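Local coordinates for protein glycoside Hydrolase (Bacteroides uniformis, PDB 5T99) that probably hydrolyses galactosides as a family 2 glycoside hydrolase, in an agarose-degrading pathway of a gut bacterium, and holds d-galacto-isofagomine in its active-site pocket, at residues I536-Q541 with S605-K610; F540-P545 with S673-S678. All coordinates share one frame; numbering follows the deposited sequence.

How the interactions relate
Both contacts start on helix 534-543, which lies in the chain between barrel strands 490-495 and 549-552. Interaction 1 starts at 536-541 and closes a loop of 63 residues, running through strand 549-552, when the chain returns as helix 598-607. Interaction 2 starts four residues later, shares Phe540 and Gln541, and closes a loop of 127 residues at 673-678. The spans cross: interaction 2 starts inside interaction 1 and ends well beyond it. Interaction 1 joins two helices of the TIM barrel domain; interaction 2 ties the first of these to the DUF4982 region. They touch chiefly through Tyr675, whose CZ lies 3.5 Å from Phe538 CB and whose CD1 lies 3.5 Å from Gln606 OE1.

Interaction 1: residues I536-Q541 with S605-K610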
ATOM      1  N   ILE A 536      -6.533 -20.561  12.904  1.00 21.70           N
ATOM      2  CA  ILE A 536      -6.184 -20.304  14.307  1.00 22.43           C
ATOM      3  C   ILE A 536      -6.552 -18.870  14.712  1.00 21.70           C
ATOM      4  O   ILE A 536      -7.102 -18.661  15.800  1.00 21.46           O
ATOM      5  CB  ILE A 536      -4.673 -20.585  14.576  1.00 23.30           C
ATOM      6  CG1 ILE A 536      -4.364 -22.085  14.465  1.00 24.00           C
ATOM      7  CG2 ILE A 536      -4.214 -20.048  15.932  1.00 23.30           C
ATOM      8  CD1 ILE A 536      -4.946 -22.938  15.582  1.00 24.64           C
ATOM      9  N   GLU A 537      -6.261 -17.889  13.856  1.00 20.84           N
ATOM     10  CA  GLU A 537      -6.645 -16.502  14.166  1.00 20.57           C
ATOM     11  C   GLU A 537      -8.173 -16.350  14.204  1.00 20.55           C
ATOM     12  O   GLU A 537      -8.712 -15.765  15.152  1.00 19.69           O
ATOM     13  CB  GLU A 537      -6.037 -15.503  13.185  1.00 20.22           C
ATOM     14  CG  GLU A 537      -6.108 -14.049  13.656  1.00 20.57           C
ATOM     15  CD  GLU A 537      -5.332 -13.763  14.928  1.00 20.32           C
ATOM     16  OE1 GLU A 537      -4.236 -14.346  15.120  1.00 20.66           O
ATOM     17  OE2 GLU A 537      -5.813 -12.938  15.724  1.00 19.30           O
ATOM     18  N   PHE A 538      -8.859 -16.901  13.197  1.00 20.20           N
ATOM     19  CA  PHE A 538     -10.330 -16.857  13.151  1.00 20.67           C
ATOM     20  C   PHE A 538     -10.932 -17.392  14.444  1.00 21.42           C
ATOM     21  O   PHE A 538     -11.834 -16.774  15.019  1.00 20.08           O
ATOM     22  CB  PHE A 538     -10.913 -17.661  11.969  1.00 20.09           C
ATOM     23  CG  PHE A 538     -10.438 -17.213  10.611  1.00 19.77           C
ATOM     24  CD1 PHE A 538      -9.897 -15.935  10.394  1.00 19.53           C
ATOM     25  CD2 PHE A 538     -10.554 -18.072   9.537  1.00 19.57           C
ATOM     26  CE1 PHE A 538      -9.457 -15.556   9.146  1.00 19.76           C
ATOM     27  CE2 PHE A 538     -10.121 -17.693   8.272  1.00 20.02           C
ATOM     28  CZ  PHE A 538      -9.573 -16.437   8.074  1.00 20.19           C
ATOM     29  N   HIS A 539     -10.414 -18.539  14.884  1.00 22.41           N
ATOM     30  CA  HIS A 539     -10.862 -19.173  16.108  1.00 23.35           C
ATOM     31  C   HIS A 539     -10.715 -18.241  17.310  1.00 22.88           C
ATOM     32  O   HIS A 539     -11.683 -18.011  18.040  1.00 22.93           O
ATOM     33  CB  HIS A 539     -10.082 -20.468  16.349  1.00 25.14           C
ATOM     34  CG  HIS A 539     -10.550 -21.226  17.546  1.00 26.37           C
ATOM     35  ND1 HIS A 539      -9.783 -21.371  18.683  1.00 27.23           N
ATOM     36  CD2 HIS A 539     -11.726 -21.839  17.802  1.00 27.98           C
ATOM     37  CE1 HIS A 539     -10.457 -22.069  19.577  1.00 28.15           C
ATOM     38  NE2 HIS A 539     -11.642 -22.360  19.070  1.00 29.31           N
ATOM     39  N   PHE A 540      -9.516 -17.696  17.505  1.00 22.39           N
ATOM     40  CA  PHE A 540      -9.253 -16.853  18.676  1.00 22.08           C
ATOM     41  C   PHE A 540      -9.883 -15.453  18.566  1.00 21.92           C
ATOM     42  O   PHE A 540     -10.183 -14.850  19.598  1.00 22.01           O
ATOM     43  CB  PHE A 540      -7.752 -16.808  19.015  1.00 22.65           C
ATOM     44  CG  PHE A 540      -7.232 -18.077  19.677  1.00 22.78           C
ATOM     45  CD1 PHE A 540      -7.565 -18.379  21.001  1.00 22.80           C
ATOM     46  CD2 PHE A 540      -6.411 -18.973  18.986  1.00 23.11           C
ATOM     47  CE1 PHE A 540      -7.093 -19.543  21.618  1.00 22.87           C
ATOM     48  CE2 PHE A 540      -5.932 -20.138  19.603  1.00 22.99           C
ATOM     49  CZ  PHE A 540      -6.277 -20.423  20.916  1.00 22.43           C
ATOM     50  N   GLN A 541     -10.118 -14.952  17.344  1.00 21.27           N
ATOM     51  CA  GLN A 541     -10.918 -13.725  17.151  1.00 21.09           C
ATOM     52  C   GLN A 541     -12.364 -13.926  17.593  1.00 22.40           C
ATOM     53  O   GLN A 541     -12.942 -13.036  18.229  1.00 21.51           O
ATOM     54  CB  GLN A 541     -10.900 -13.223  15.699  1.00 19.43           C
ATOM     55  CG  GLN A 541      -9.572 -12.632  15.251  1.00 19.31           C
ATOM     56  CD  GLN A 541      -9.250 -11.235  15.801  1.00 18.96           C
ATOM     57  OE1 GLN A 541     -10.132 -10.461  16.202  1.00 17.94           O
ATOM     58  NE2 GLN A 541      -7.962 -10.902  15.794  1.00 18.74           N
ATOM     59  N   SER A 605     -13.823 -16.545   2.091  1.00 21.18           N
ATOM     60  CA  SER A 605     -14.871 -17.353   2.739  1.00 20.73           C
ATOM     61  C   SER A 605     -15.252 -16.859   4.134  1.00 20.70           C
ATOM     62  O   SER A 605     -16.381 -17.059   4.567  1.00 21.55           O
ATOM     63  CB  SER A 605     -14.455 -18.830   2.823  1.00 20.69           C
ATOM     64  OG  SER A 605     -13.537 -19.089   3.881  1.00 20.32           O
ATOM     65  N   GLN A 606     -14.301 -16.252   4.839  1.00 20.27           N
ATOM     66  CA  GLN A 606     -14.505 -15.758   6.204  1.00 20.29           C
ATOM     67  C   GLN A 606     -14.964 -14.294   6.271  1.00 20.30           C
ATOM     68  O   GLN A 606     -15.621 -13.908   7.225  1.00 20.00           O
ATOM     69  CB  GLN A 606     -13.190 -15.920   6.990  1.00 20.41           C
ATOM     70  CG  GLN A 606     -13.243 -15.616   8.485  1.00 20.64           C
ATOM     71  CD  GLN A 606     -14.137 -16.557   9.278  1.00 21.03           C
ATOM     72  OE1 GLN A 606     -14.726 -17.504   8.737  1.00 21.92           O
ATOM     73  NE2 GLN A 606     -14.228 -16.312  10.584  1.00 21.09           N
ATOM     74  N   TRP A 607     -14.622 -13.498   5.256  1.00 20.63           N
ATOM     75  CA  TRP A 607     -14.754 -12.038   5.296  1.00 20.69           C
ATOM     76  C   TRP A 607     -15.763 -11.389   4.338  1.00 21.41           C
ATOM     77  O   TRP A 607     -15.922 -10.180   4.389  1.00 22.02           O
ATOM     78  CB  TRP A 607     -13.375 -11.420   5.033  1.00 19.78           C
ATOM     79  CG  TRP A 607     -12.408 -11.533   6.177  1.00 19.22           C
ATOM     80  CD1 TRP A 607     -12.665 -11.955   7.460  1.00 18.83           C
ATOM     81  CD2 TRP A 607     -11.036 -11.152   6.153  1.00 18.31           C
ATOM     82  NE1 TRP A 607     -11.531 -11.869   8.216  1.00 18.33           N
ATOM     83  CE2 TRP A 607     -10.518 -11.371   7.442  1.00 17.78           C
ATOM     84  CE3 TRP A 607     -10.194 -10.632   5.161  1.00 18.28           C
ATOM     85  CZ2 TRP A 607      -9.198 -11.100   7.768  1.00 17.42           C
ATOM     86  CZ3 TRP A 607      -8.878 -10.352   5.492  1.00 18.09           C
ATOM     87  CH2 TRP A 607      -8.395 -10.589   6.788  1.00 17.72           C
ATOM     88  N   THR A 608     -16.422 -12.160   3.470  1.00 22.45           N
ATOM     89  CA  THR A 608     -17.420 -11.621   2.544  1.00 22.45           C
ATOM     90  C   THR A 608     -18.721 -12.385   2.676  1.00 23.87           C
ATOM     91  O   THR A 608     -18.722 -13.523   3.099  1.00 24.27           O
ATOM     92  CB  THR A 608     -16.946 -11.684   1.079  1.00 22.61           C
ATOM     93  OG1 THR A 608     -16.878 -13.044   0.628  1.00 22.63           O
ATOM     94  CG2 THR A 608     -15.586 -11.036   0.923  1.00 22.65           C
ATOM     95  N   ASP A 609     -19.822 -11.736   2.308  1.00 27.02           N
ATOM     96  CA  ASP A 609     -21.175 -12.314   2.353  1.00 28.39           C
ATOM     97  C   ASP A 609     -21.665 -12.883   1.018  1.00 27.60           C
ATOM     98  O   ASP A 609     -22.519 -13.760   1.002  1.00 26.34           O
ATOM     99  CB  ASP A 609     -22.178 -11.248   2.817  1.00 30.33           C
ATOM    100  CG  ASP A 609     -21.931 -10.800   4.245  1.00 33.04           C
ATOM    101  OD1 ASP A 609     -21.702 -11.671   5.120  1.00 32.89           O
ATOM    102  OD2 ASP A 609     -21.967  -9.571   4.487  1.00 35.96           O
ATOM    103  N   LYS A 610     -21.148 -12.362  -0.088  1.00 27.84           N
ATOM    104  CA  LYS A 610     -21.566 -12.785  -1.412  1.00 29.30           C
ATOM    105  C   LYS A 610     -21.197 -14.275  -1.624  1.00 27.64           C
ATOM    106  O   LYS A 610     -20.022 -14.640  -1.507  1.00 26.30           O
ATOM    107  CB  LYS A 610     -20.925 -11.889  -2.470  1.00 32.11           C
ATOM    108  CG  LYS A 610     -21.495 -12.063  -3.862  1.00 35.40           C
ATOM    109  CD  LYS A 610     -20.784 -11.154  -4.851  1.00 38.64           C
ATOM    110  CE  LYS A 610     -21.294 -11.382  -6.272  1.00 41.47           C
ATOM    111  NZ  LYS A 610     -20.954 -12.744  -6.789  1.00 42.36           N
TER
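Gln606 lays its aliphatic stem over one face of the Phe538 ring, with CG almost exactly above the centre, 3.6 Å from the ring centroid. This is a CH-pi contact between two helices of the TIM barrel domain, 534-543 and 598-607, on either side in sequence of barrel strand 549-552. The glutamine gets there by a bend: CG stands anti to the backbone N, and a turn at chi2 (64°) swings the amide back over the aromatic, nearly parallel to it, the planes 15° apart. CB covers the outer part of the ring, 3.8 Å from Phe538 CZ, while the amide reaches its root, where NE2 is 3.8 Å from Phe538 CB. The two side chains thus run past each other in opposite directions, and a long, flat-ended residue suits the place because methylenes and amide can both lie on the ring.

Trp607 meets the same phenylalanine obliquely: NE1 is 4.3 Å from Phe538 CE1, and its five-membered ring is inclined at 59° to the Phe538 ring. Tyr603 and Tyr675 also meet the Phe538 ring, the latter edge-to-face, which places this buried side chain in an aromatic cluster. Within helix 534-543, Gln541 reaches back one turn: its NE2 donates to Glu537 OE2 at 3.0 Å, and OE2 accepts on the lone pair that points away from the other carboxylate oxygen; Tyr478 shares OE2, and Tyr532 bonds to OE1.

The helices are therefore joined here by dispersion and weakly polar CH-pi attraction, an apolar face being covered by a residue whose amide can still serve polar neighbours.

Interaction 2: residues F540-P545 with S673-S678; sequences FQEMNP and SKYRLS
Glu542 and Lys674 bring the two backbones nearest each other, yet 11.9 Å still separates Glu542 CA from Lys674 CA, so long side chains must do the bridging. One partner is helix 534-543 of the TIM barrel domain; the other is the short turn between strands 670-673 and 677-682 in the DUF4982 region. The turn opens with an ST turn, in which Ser673 OG accepts from Tyr675 N at 3.1 Å, and Ser673 OG also bonds to Asp535, which makes a salt bridge with Arg676 as well.

Across this contact the two oxygens of Glu542 meet different donors. OE1 forms a salt bridge with Lys674 NZ at 3.1 Å, the hydrogen bond within it being weak, while OE2 takes a weak bond from Tyr675 OH at 2.9 Å. Glutamate suits the helix side because, extended beyond CG, it brings two acceptors out across the gap. OE2 lies at the edge of the Tyr675 ring, in its plane and 3.4 Å from CE1; the carboxylate itself is turned 72° from that ring. Lysine suits the exposed flank because its chain, extended beyond CG, carries the charge across the gap. Its chi1 of 69° tucks CG between the backbone N and carbonyl carbon, and this same CG sits 3.7 Å above the plane of the Tyr675 ring, over the centre. Tyrosine serves both ends, its ring packing under that methylene while its hydroxyl reaches the carboxylate. A phenylalanine in place of Tyr675 would probably keep the ring's packing but cost Glu542 OE2 its phenolic donor, leaving the carboxylate freer to turn. On the helix side, Asn544 folds its amide back along the chain, ND2 donating in the carbonyl plane to Phe540 O at 2.9 Å.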
ATOM      1  N   PHE A 540      -9.516 -17.696  17.505  1.00 22.39           N
ATOM      2  CA  PHE A 540      -9.253 -16.853  18.676  1.00 22.08           C
ATOM      3  C   PHE A 540      -9.883 -15.453  18.566  1.00 21.92           C
ATOM      4  O   PHE A 540     -10.183 -14.850  19.598  1.00 22.01           O
ATOM      5  CB  PHE A 540      -7.752 -16.808  19.015  1.00 22.65           C
ATOM      6  CG  PHE A 540      -7.232 -18.077  19.677  1.00 22.78           C
ATOM      7  CD1 PHE A 540      -7.565 -18.379  21.001  1.00 22.80           C
ATOM      8  CD2 PHE A 540      -6.411 -18.973  18.986  1.00 23.11           C
ATOM      9  CE1 PHE A 540      -7.093 -19.543  21.618  1.00 22.87           C
ATOM     10  CE2 PHE A 540      -5.932 -20.138  19.603  1.00 22.99           C
ATOM     11  CZ  PHE A 540      -6.277 -20.423  20.916  1.00 22.43           C
ATOM     12  N   GLN A 541     -10.118 -14.952  17.344  1.00 21.27           N
ATOM     13  CA  GLN A 541     -10.918 -13.725  17.151  1.00 21.09           C
ATOM     14  C   GLN A 541     -12.364 -13.926  17.593  1.00 22.40           C
ATOM     15  O   GLN A 541     -12.942 -13.036  18.229  1.00 21.51           O
ATOM     16  CB  GLN A 541     -10.900 -13.223  15.699  1.00 19.43           C
ATOM     17  CG  GLN A 541      -9.572 -12.632  15.251  1.00 19.31           C
ATOM     18  CD  GLN A 541      -9.250 -11.235  15.801  1.00 18.96           C
ATOM     19  OE1 GLN A 541     -10.132 -10.461  16.202  1.00 17.94           O
ATOM     20  NE2 GLN A 541      -7.962 -10.902  15.794  1.00 18.74           N
ATOM     21  N   GLU A 542     -12.952 -15.077  17.258  1.00 24.53           N
ATOM     22  CA  GLU A 542     -14.330 -15.386  17.680  1.00 26.91           C
ATOM     23  C   GLU A 542     -14.453 -15.547  19.191  1.00 26.97           C
ATOM     24  O   GLU A 542     -15.425 -15.081  19.763  1.00 28.30           O
ATOM     25  CB  GLU A 542     -14.880 -16.624  16.970  1.00 28.92           C
ATOM     26  CG  GLU A 542     -15.159 -16.374  15.494  1.00 32.15           C
ATOM     27  CD  GLU A 542     -15.535 -17.632  14.720  1.00 34.40           C
ATOM     28  OE1 GLU A 542     -16.056 -18.593  15.357  1.00 36.71           O
ATOM     29  OE2 GLU A 542     -15.311 -17.648  13.477  1.00 33.09           O
ATOM     30  N   MET A 543     -13.476 -16.182  19.832  0.50 26.98           N
ATOM     31  CA  MET A 543     -13.513 -16.363  21.287  0.50 27.05           C
ATOM     32  C   MET A 543     -13.166 -15.098  22.088  0.50 26.33           C
ATOM     33  O   MET A 543     -13.387 -15.068  23.302  0.50 26.61           O
ATOM     34  CB  MET A 543     -12.591 -17.517  21.700  0.50 27.80           C
ATOM     35  CG  MET A 543     -13.012 -18.881  21.156  0.50 27.77           C
ATOM     36  SD  MET A 543     -14.786 -19.181  21.263  0.50 28.29           S
ATOM     37  CE  MET A 543     -15.040 -19.127  23.036  0.50 28.07           C
ATOM     38  N   ASN A 544     -12.622 -14.071  21.426  1.00 25.52           N
ATOM     39  CA  ASN A 544     -12.227 -12.818  22.088  1.00 23.97           C
ATOM     40  C   ASN A 544     -12.816 -11.603  21.338  1.00 23.14           C
ATOM     41  O   ASN A 544     -12.084 -10.870  20.655  1.00 22.16           O
ATOM     42  CB  ASN A 544     -10.696 -12.741  22.194  1.00 23.78           C
ATOM     43  CG  ASN A 544     -10.107 -13.841  23.084  1.00 23.98           C
ATOM     44  OD1 ASN A 544     -10.149 -13.756  24.317  1.00 24.75           O
ATOM     45  ND2 ASN A 544      -9.551 -14.879  22.461  1.00 23.50           N
ATOM     46  N   PRO A 545     -14.145 -11.374  21.483  1.00 22.40           N
ATOM     47  CA  PRO A 545     -14.853 -10.284  20.778  1.00 22.30           C
ATOM     48  C   PRO A 545     -14.350  -8.850  21.032  1.00 22.19           C
ATOM     49  O   PRO A 545     -14.602  -7.972  20.212  1.00 21.99           O
ATOM     50  CB  PRO A 545     -16.307 -10.416  21.267  1.00 22.48           C
ATOM     51  CG  PRO A 545     -16.250 -11.233  22.506  1.00 22.35           C
ATOM     52  CD  PRO A 545     -15.050 -12.120  22.386  1.00 22.44           C
ATOM     53  N   SER A 673     -10.448 -27.709  12.426  1.00 31.89           N
ATOM     54  CA  SER A 673     -10.888 -26.420  11.871  1.00 30.95           C
ATOM     55  C   SER A 673     -12.300 -26.457  11.286  1.00 31.23           C
ATOM     56  O   SER A 673     -12.616 -27.292  10.436  1.00 33.25           O
ATOM     57  CB  SER A 673      -9.906 -25.936  10.800  1.00 29.53           C
ATOM     58  OG  SER A 673     -10.361 -24.733  10.210  1.00 28.11           O
ATOM     59  N   LYS A 674     -13.141 -25.527  11.722  1.00 31.95           N
ATOM     60  CA  LYS A 674     -14.464 -25.354  11.118  1.00 32.35           C
ATOM     61  C   LYS A 674     -14.439 -24.478   9.862  1.00 30.76           C
ATOM     62  O   LYS A 674     -15.492 -24.203   9.305  1.00 34.05           O
ATOM     63  CB  LYS A 674     -15.471 -24.796  12.134  1.00 34.24           C
ATOM     64  CG  LYS A 674     -15.271 -23.356  12.606  1.00 36.08           C
ATOM     65  CD  LYS A 674     -16.422 -22.974  13.530  1.00 38.77           C
ATOM     66  CE  LYS A 674     -16.206 -21.649  14.257  1.00 41.36           C
ATOM     67  NZ  LYS A 674     -17.030 -21.549  15.506  1.00 41.57           N
ATOM     68  N   TYR A 675     -13.262 -24.062   9.407  1.00 27.72           N
ATOM     69  CA  TYR A 675     -13.146 -23.086   8.328  1.00 27.50           C
ATOM     70  C   TYR A 675     -12.800 -23.704   6.969  1.00 26.36           C
ATOM     71  O   TYR A 675     -12.688 -22.981   5.984  1.00 25.02           O
ATOM     72  CB  TYR A 675     -12.111 -22.021   8.729  1.00 27.25           C
ATOM     73  CG  TYR A 675     -12.440 -21.407  10.073  1.00 27.16           C
ATOM     74  CD1 TYR A 675     -13.456 -20.456  10.193  1.00 26.57           C
ATOM     75  CD2 TYR A 675     -11.769 -21.804  11.230  1.00 26.52           C
ATOM     76  CE1 TYR A 675     -13.778 -19.906  11.426  1.00 27.01           C
ATOM     77  CE2 TYR A 675     -12.084 -21.263  12.468  1.00 26.46           C
ATOM     78  CZ  TYR A 675     -13.084 -20.315  12.568  1.00 27.09           C
ATOM     79  OH  TYR A 675     -13.398 -19.775  13.801  1.00 26.75           O
ATOM     80  N   ARG A 676     -12.615 -25.028   6.936  1.00 25.30           N
ATOM     81  CA  ARG A 676     -12.393 -25.782   5.707  1.00 24.55           C
ATOM     82  C   ARG A 676     -13.306 -27.011   5.687  1.00 24.25           C
ATOM     83  O   ARG A 676     -13.619 -27.566   6.737  1.00 23.38           O
ATOM     84  CB  ARG A 676     -10.945 -26.252   5.610  1.00 24.47           C
ATOM     85  CG  ARG A 676      -9.932 -25.239   6.075  1.00 24.44           C
ATOM     86  CD  ARG A 676      -8.524 -25.708   5.799  1.00 24.02           C
ATOM     87  NE  ARG A 676      -7.549 -24.781   6.359  1.00 23.73           N
ATOM     88  CZ  ARG A 676      -6.274 -24.708   5.994  1.00 24.03           C
ATOM     89  NH1 ARG A 676      -5.787 -25.481   5.021  1.00 24.01           N
ATOM     90  NH2 ARG A 676      -5.475 -23.833   6.596  1.00 24.01           N
ATOM     91  N   LEU A 677     -13.740 -27.395   4.484  1.00 24.43           N
ATOM     92  CA  LEU A 677     -14.486 -28.631   4.241  1.00 24.66           C
ATOM     93  C   LEU A 677     -13.554 -29.547   3.478  1.00 24.56           C
ATOM     94  O   LEU A 677     -12.827 -29.081   2.608  1.00 24.04           O
ATOM     95  CB  LEU A 677     -15.740 -28.368   3.406  1.00 24.55           C
ATOM     96  CG  LEU A 677     -16.797 -27.417   3.955  1.00 24.57           C
ATOM     97  CD1 LEU A 677     -17.921 -27.268   2.951  1.00 24.63           C
ATOM     98  CD2 LEU A 677     -17.345 -27.897   5.286  1.00 25.16           C
ATOM     99  N   SER A 678     -13.562 -30.840   3.793  1.00 25.10           N
ATOM    100  CA  SER A 678     -12.553 -31.746   3.230  1.00 26.73           C
ATOM    101  C   SER A 678     -13.071 -33.133   2.845  1.00 28.43           C
ATOM    102  O   SER A 678     -13.947 -33.701   3.499  1.00 27.51           O
ATOM    103  CB  SER A 678     -11.371 -31.892   4.198  1.00 25.74           C
ATOM    104  OG  SER A 678     -11.833 -32.213   5.493  1.00 25.16           O
TER